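PDB 3UOR: ABC transporter sugar binding protein from Xanthomonas axonopodis pv. citri, which probably binds maltose or a related sugar in the periplasm and delivers it to an ABC transporter for uptake. Local coordinates for residues E40-Q54 with Y323-I337. Numbering follows the deposited sequence.
Sequences EAEVVAELVADFEKQ and YLSQPQVQARFHAII
L47 and F333 interlock where helix 40-52 packs against helix 327-337 on one lobe of the periplasmic-binding-protein fold; the axes come within 10.4 Å and run roughly antiparallel, at 139°. Knobs-into-holes packing is met in both directions. L47 enters the hole formed by L324, V329, F333 and I336, its CD2 lying 3.6 Å from F333 CD1, while F333 fits among E40, V43, V44 and L47. With CG anti to the backbone N (chi1 -164°), the F333 ring extends to helix 40-52, where E40 CG meets its edge; I337 CG2, one turn on in its own helix, lies over one face. W140 of strand 134-150 stacks on the same ring, tying the helix pair to the sheet. Further apolar contacts extend this seam, V43 CG1 reaching I336 CG2 (3.9 Å) and V44 CG2 equidistant from L324 CD1 and CD2, at 3.8 Å, where F34 of strand 30-36 also touches V44 and L324.

At the other end F51 packs on Y323, near the close of the preceding helix 314-324. F51 CB makes a CH-pi contact over the Y323 face, 3.7 Å from the ring centroid and 10° off the normal; V329 CG2 lies over the opposite face, offset toward the rim.

The one hydrogen bond between the two segments runs from Y323 OH to D50 OD1 at 2.6 Å, the carboxylate oxygen accepting through its anti lone pair, away from OD2, while L47 O lies 3.2 Å from the same Y323 OH.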
loop_
_atom_site.group_PDB
_atom_site.type_symbol
_atom_site.label_atom_id
_atom_site.label_comp_id
_atom_site.label_asym_id
_atom_site.label_seq_id
_atom_site.Cartn_x
_atom_site.Cartn_y
_atom_site.Cartn_z
ATOM N N GLU A 40 -9.918 -7.603 -8.357
ATOM C CA GLU A 40 -10.879 -7.002 -7.452
ATOM C C GLU A 40 -12.249 -6.867 -8.120
ATOM O O GLU A 40 -13.277 -7.142 -7.504
ATOM C CB GLU A 40 -10.376 -5.666 -6.933
ATOM C CG GLU A 40 -9.443 -5.820 -5.748
ATOM C CD GLU A 40 -8.038 -6.213 -6.157
ATOM O OE1 GLU A 40 -7.732 -6.204 -7.371
ATOM O OE2 GLU A 40 -7.236 -6.521 -5.257
ATOM N N ALA A 41 -12.258 -6.463 -9.388
ATOM C CA ALA A 41 -13.498 -6.373 -10.149
ATOM C C ALA A 41 -14.225 -7.722 -10.210
ATOM O O ALA A 41 -15.439 -7.784 -10.038
ATOM C CB ALA A 41 -13.217 -5.864 -11.553
ATOM N N GLU A 42 -13.481 -8.794 -10.471
ATOM C CA GLU A 42 -14.067 -10.127 -10.578
ATOM C C GLU A 42 -14.720 -10.533 -9.266
ATOM O O GLU A 42 -15.858 -11.006 -9.233
ATOM C CB GLU A 42 -13.001 -11.168 -10.908
ATOM C CG GLU A 42 -12.308 -11.014 -12.242
ATOM C CD GLU A 42 -11.251 -12.091 -12.443
ATOM O OE1 GLU A 42 -11.477 -13.243 -12.002
ATOM O OE2 GLU A 42 -10.189 -11.787 -13.031
ATOM N N VAL A 43 -13.975 -10.363 -8.184
ATOM C CA VAL A 43 -14.456 -10.748 -6.878
ATOM C C VAL A 43 -15.604 -9.851 -6.418
ATOM O O VAL A 43 -16.633 -10.350 -5.962
ATOM C CB VAL A 43 -13.313 -10.742 -5.855
ATOM C CG1 VAL A 43 -13.825 -11.140 -4.494
ATOM C CG2 VAL A 43 -12.225 -11.690 -6.303
ATOM N N VAL A 44 -15.459 -8.533 -6.550
ATOM C CA VAL A 44 -16.539 -7.658 -6.092
ATOM C C VAL A 44 -17.823 -7.922 -6.880
ATOM O O VAL A 44 -18.912 -7.689 -6.371
ATOM C CB VAL A 44 -16.188 -6.153 -6.122
ATOM C CG1 VAL A 44 -16.326 -5.587 -7.542
ATOM C CG2 VAL A 44 -17.107 -5.381 -5.162
ATOM N N ALA A 45 -17.706 -8.415 -8.113
ATOM C CA ALA A 45 -18.904 -8.747 -8.889
ATOM C C ALA A 45 -19.690 -9.880 -8.220
ATOM O O ALA A 45 -20.918 -9.899 -8.275
ATOM C CB ALA A 45 -18.550 -9.109 -10.329
ATOM N N GLU A 46 -18.993 -10.816 -7.577
ATOM C CA GLU A 46 -19.687 -11.894 -6.862
ATOM C C GLU A 46 -20.451 -11.295 -5.698
ATOM O O GLU A 46 -21.602 -11.650 -5.431
ATOM C CB GLU A 46 -18.706 -12.903 -6.295
ATOM C CG GLU A 46 -17.904 -13.644 -7.317
ATOM C CD GLU A 46 -16.925 -14.584 -6.657
ATOM O OE1 GLU A 46 -15.760 -14.602 -7.094
ATOM O OE2 GLU A 46 -17.317 -15.280 -5.690
ATOM N N LEU A 47 -19.779 -10.387 -5.000
ATOM C CA LEU A 47 -20.333 -9.756 -3.819
ATOM C C LEU A 47 -21.568 -8.941 -4.158
ATOM O O LEU A 47 -22.515 -8.925 -3.385
ATOM C CB LEU A 47 -19.286 -8.877 -3.128
ATOM C CG LEU A 47 -18.238 -9.587 -2.263
ATOM C CD1 LEU A 47 -17.666 -10.780 -2.967
ATOM C CD2 LEU A 47 -17.138 -8.621 -1.908
ATOM N N VAL A 48 -21.570 -8.258 -5.302
ATOM C CA VAL A 48 -22.712 -7.397 -5.611
ATOM C C VAL A 48 -23.954 -8.247 -5.865
ATOM O O VAL A 48 -25.081 -7.793 -5.655
ATOM C CB VAL A 48 -22.465 -6.408 -6.787
ATOM C CG1 VAL A 48 -21.151 -5.712 -6.622
ATOM C CG2 VAL A 48 -22.515 -7.120 -8.124
ATOM N N ALA A 49 -23.741 -9.489 -6.297
ATOM C CA ALA A 49 -24.847 -10.420 -6.484
ATOM C C ALA A 49 -25.697 -10.466 -5.219
ATOM O O ALA A 49 -26.919 -10.343 -5.281
ATOM C CB ALA A 49 -24.332 -11.809 -6.851
ATOM N N ASP A 50 -25.050 -10.622 -4.066
ATOM C CA ASP A 50 -25.780 -10.641 -2.798
ATOM C C ASP A 50 -26.326 -9.264 -2.414
ATOM O O ASP A 50 -27.293 -9.170 -1.665
ATOM C CB ASP A 50 -24.902 -11.195 -1.680
ATOM C CG ASP A 50 -25.531 -11.042 -0.313
ATOM O OD1 ASP A 50 -25.215 -10.059 0.381
ATOM O OD2 ASP A 50 -26.328 -11.910 0.081
ATOM N N PHE A 51 -25.703 -8.197 -2.912
ATOM C CA PHE A 51 -26.200 -6.846 -2.648
ATOM C C PHE A 51 -27.491 -6.599 -3.420
ATOM O O PHE A 51 -28.429 -5.985 -2.901
ATOM C CB PHE A 51 -25.159 -5.788 -3.020
ATOM C CG PHE A 51 -25.701 -4.367 -3.080
ATOM C CD1 PHE A 51 -25.854 -3.615 -1.923
ATOM C CD2 PHE A 51 -26.015 -3.776 -4.300
ATOM C CE1 PHE A 51 -26.337 -2.302 -1.974
ATOM C CE2 PHE A 51 -26.502 -2.464 -4.361
ATOM C CZ PHE A 51 -26.658 -1.728 -3.194
ATOM N N GLU A 52 -27.518 -7.067 -4.666
ATOM C CA GLU A 52 -28.700 -6.969 -5.509
ATOM C C GLU A 52 -29.827 -7.820 -4.936
ATOM O O GLU A 52 -30.975 -7.393 -4.881
ATOM C CB GLU A 52 -28.381 -7.433 -6.923
ATOM C CG GLU A 52 -27.546 -6.461 -7.717
ATOM C CD GLU A 52 -27.247 -6.980 -9.103
ATOM O OE1 GLU A 52 -26.865 -6.177 -9.981
ATOM O OE2 GLU A 52 -27.398 -8.202 -9.317
ATOM N N LYS A 53 -29.490 -9.029 -4.506
ATOM C CA LYS A 53 -30.472 -9.905 -3.893
ATOM C C LYS A 53 -30.827 -9.447 -2.472
ATOM O O LYS A 53 -31.438 -10.191 -1.709
ATOM C CB LYS A 53 -29.985 -11.359 -3.911
ATOM C CG LYS A 53 -31.057 -12.375 -3.542
ATOM C CD LYS A 53 -30.909 -13.667 -4.335
ATOM C CE LYS A 53 -29.550 -14.311 -4.106
ATOM N NZ LYS A 53 -29.705 -15.733 -3.707
ATOM N N GLN A 54 -30.440 -8.224 -2.118
ATOM C CA GLN A 54 -30.861 -7.621 -0.854
ATOM C C GLN A 54 -31.465 -6.256 -1.145
ATOM O O GLN A 54 -32.066 -5.629 -0.272
ATOM C CB GLN A 54 -29.680 -7.435 0.103
ATOM C CG GLN A 54 -29.333 -8.619 0.987
ATOM C CD GLN A 54 -28.215 -8.283 1.969
ATOM O OE1 GLN A 54 -28.273 -7.266 2.662
ATOM N NE2 GLN A 54 -27.191 -9.133 2.027
ATOM N N TYR A 323 -22.535 -0.981 1.723
ATOM C CA TYR A 323 -22.580 -2.446 1.724
ATOM C C TYR A 323 -21.161 -3.015 1.719
ATOM O O TYR A 323 -20.838 -3.912 2.502
ATOM C CB TYR A 323 -23.363 -2.962 0.512
ATOM C CG TYR A 323 -23.311 -4.466 0.320
ATOM C CD1 TYR A 323 -24.190 -5.308 0.990
ATOM C CD2 TYR A 323 -22.387 -5.038 -0.541
ATOM C CE1 TYR A 323 -24.137 -6.685 0.809
ATOM C CE2 TYR A 323 -22.318 -6.407 -0.724
ATOM C CZ TYR A 323 -23.189 -7.226 -0.050
ATOM O OH TYR A 323 -23.103 -8.587 -0.247
ATOM N N LEU A 324 -20.313 -2.475 0.847
ATOM C CA LEU A 324 -18.937 -2.943 0.736
ATOM C C LEU A 324 -18.125 -2.519 1.948
ATOM O O LEU A 324 -16.999 -2.973 2.125
ATOM C CB LEU A 324 -18.289 -2.431 -0.546
ATOM C CG LEU A 324 -18.866 -3.049 -1.815
ATOM C CD1 LEU A 324 -18.224 -2.423 -3.042
ATOM C CD2 LEU A 324 -18.664 -4.559 -1.797
ATOM N N SER A 325 -18.709 -1.656 2.782
ATOM C CA SER A 325 -18.080 -1.259 4.046
ATOM C C SER A 325 -18.542 -2.081 5.259
ATOM O O SER A 325 -18.057 -1.862 6.371
ATOM C CB SER A 325 -18.321 0.218 4.328
ATOM O OG SER A 325 -17.916 1.015 3.241
ATOM N N GLN A 326 -19.479 -3.004 5.058
ATOM C CA GLN A 326 -19.929 -3.879 6.151
ATOM C C GLN A 326 -18.874 -4.913 6.544
ATOM O O GLN A 326 -18.307 -5.602 5.686
ATOM C CB GLN A 326 -21.233 -4.581 5.767
ATOM C CG GLN A 326 -22.416 -3.607 5.543
ATOM C CD GLN A 326 -23.664 -4.339 5.078
ATOM O OE1 GLN A 326 -23.652 -5.555 4.933
ATOM N NE2 GLN A 326 -24.744 -3.600 4.850
ATOM N N PRO A 327 -18.588 -5.016 7.844
ATOM C CA PRO A 327 -17.545 -5.941 8.293
ATOM C C PRO A 327 -17.638 -7.344 7.698
ATOM O O PRO A 327 -16.607 -7.924 7.341
ATOM C CB PRO A 327 -17.737 -5.949 9.803
ATOM C CG PRO A 327 -18.113 -4.529 10.094
ATOM C CD PRO A 327 -18.985 -4.088 8.919
ATOM N N GLN A 328 -18.844 -7.878 7.566
ATOM C CA GLN A 328 -18.993 -9.247 7.071
ATOM C C GLN A 328 -18.743 -9.350 5.571
ATOM O O GLN A 328 -18.222 -10.349 5.078
ATOM C CB GLN A 328 -20.366 -9.813 7.449
ATOM C CG GLN A 328 -20.542 -9.882 8.955
ATOM C CD GLN A 328 -21.792 -10.619 9.377
ATOM O OE1 GLN A 328 -22.507 -11.193 8.549
ATOM N NE2 GLN A 328 -22.065 -10.607 10.678
ATOM N N VAL A 329 -19.091 -8.300 4.846
ATOM C CA VAL A 329 -18.790 -8.268 3.429
ATOM C C VAL A 329 -17.269 -8.158 3.219
ATOM O O VAL A 329 -16.696 -8.814 2.345
ATOM C CB VAL A 329 -19.531 -7.133 2.763
ATOM C CG1 VAL A 329 -19.147 -7.036 1.298
ATOM C CG2 VAL A 329 -21.022 -7.374 2.911
ATOM N N GLN A 330 -16.618 -7.367 4.062
ATOM C CA GLN A 330 -15.185 -7.158 3.963
ATOM C C GLN A 330 -14.410 -8.445 4.303
ATOM O O GLN A 330 -13.412 -8.770 3.648
ATOM C CB GLN A 330 -14.753 -6.000 4.868
ATOM C CG GLN A 330 -15.374 -4.643 4.518
ATOM C CD GLN A 330 -14.648 -3.479 5.200
ATOM O OE1 GLN A 330 -14.059 -3.638 6.270
ATOM N NE2 GLN A 330 -14.673 -2.322 4.576
ATOM N N ALA A 331 -14.867 -9.156 5.332
ATOM C CA ALA A 331 -14.310 -10.467 5.685
ATOM C C ALA A 331 -14.389 -11.426 4.498
ATOM O O ALA A 331 -13.458 -12.184 4.226
ATOM C CB ALA A 331 -15.056 -11.061 6.891
ATOM N N ARG A 332 -15.510 -11.394 3.795
ATOM C CA ARG A 332 -15.731 -12.282 2.661
ATOM C C ARG A 332 -14.726 -11.927 1.570
ATOM O O ARG A 332 -14.099 -12.799 0.955
ATOM C CB ARG A 332 -17.159 -12.083 2.157
ATOM C CG ARG A 332 -17.856 -13.297 1.607
ATOM C CD ARG A 332 -19.336 -12.977 1.323
ATOM N NE ARG A 332 -20.193 -13.168 2.501
ATOM C CZ ARG A 332 -21.164 -12.337 2.897
ATOM N NH1 ARG A 332 -21.431 -11.212 2.221
ATOM N NH2 ARG A 332 -21.873 -12.634 3.984
ATOM N N PHE A 333 -14.573 -10.625 1.341
ATOM C CA PHE A 333 -13.640 -10.109 0.352
ATOM C C PHE A 333 -12.227 -10.554 0.668
ATOM O O PHE A 333 -11.490 -11.005 -0.217
ATOM C CB PHE A 333 -13.713 -8.584 0.346
ATOM C CG PHE A 333 -13.094 -7.937 -0.864
ATOM C CD1 PHE A 333 -13.586 -8.193 -2.133
ATOM C CD2 PHE A 333 -12.071 -7.017 -0.719
ATOM C CE1 PHE A 333 -13.041 -7.574 -3.244
ATOM C CE2 PHE A 333 -11.512 -6.401 -1.821
ATOM C CZ PHE A 333 -12.001 -6.679 -3.089
ATOM N N HIS A 334 -11.845 -10.435 1.937
ATOM C CA HIS A 334 -10.518 -10.893 2.366
ATOM C C HIS A 334 -10.359 -12.397 2.139
ATOM O O HIS A 334 -9.309 -12.867 1.678
ATOM C CB HIS A 334 -10.295 -10.572 3.841
ATOM C CG HIS A 334 -8.997 -11.088 4.380
ATOM N ND1 HIS A 334 -8.889 -12.298 5.032
ATOM C CD2 HIS A 334 -7.749 -10.561 4.358
ATOM C CE1 HIS A 334 -7.633 -12.492 5.401
ATOM N NE2 HIS A 334 -6.920 -11.451 5.002
ATOM N N ALA A 335 -11.407 -13.145 2.470
ATOM C CA ALA A 335 -11.370 -14.601 2.370
ATOM C C ALA A 335 -11.082 -15.023 0.945
ATOM O O ALA A 335 -10.319 -15.956 0.715
ATOM C CB ALA A 335 -12.678 -15.208 2.839
ATOM N N ILE A 336 -11.678 -14.323 -0.016
ATOM C CA ILE A 336 -11.568 -14.744 -1.407
ATOM C C ILE A 336 -10.274 -14.287 -2.053
ATOM O O ILE A 336 -9.593 -15.077 -2.693
ATOM C CB ILE A 336 -12.772 -14.276 -2.238
ATOM C CG1 ILE A 336 -14.063 -14.821 -1.633
ATOM C CG2 ILE A 336 -12.631 -14.721 -3.674
ATOM C CD1 ILE A 336 -15.303 -14.157 -2.158
ATOM N N ILE A 337 -9.916 -13.020 -1.863
ATOM C CA ILE A 337 -8.800 -12.439 -2.600
ATOM C C ILE A 337 -7.624 -11.963 -1.725
ATOM O O ILE A 337 -6.555 -11.632 -2.239
ATOM C CB ILE A 337 -9.312 -11.317 -3.537
ATOM C CG1 ILE A 337 -8.255 -10.917 -4.558
ATOM C CG2 ILE A 337 -9.746 -10.111 -2.749
ATOM C CD1 ILE A 337 -8.757 -9.880 -5.554
#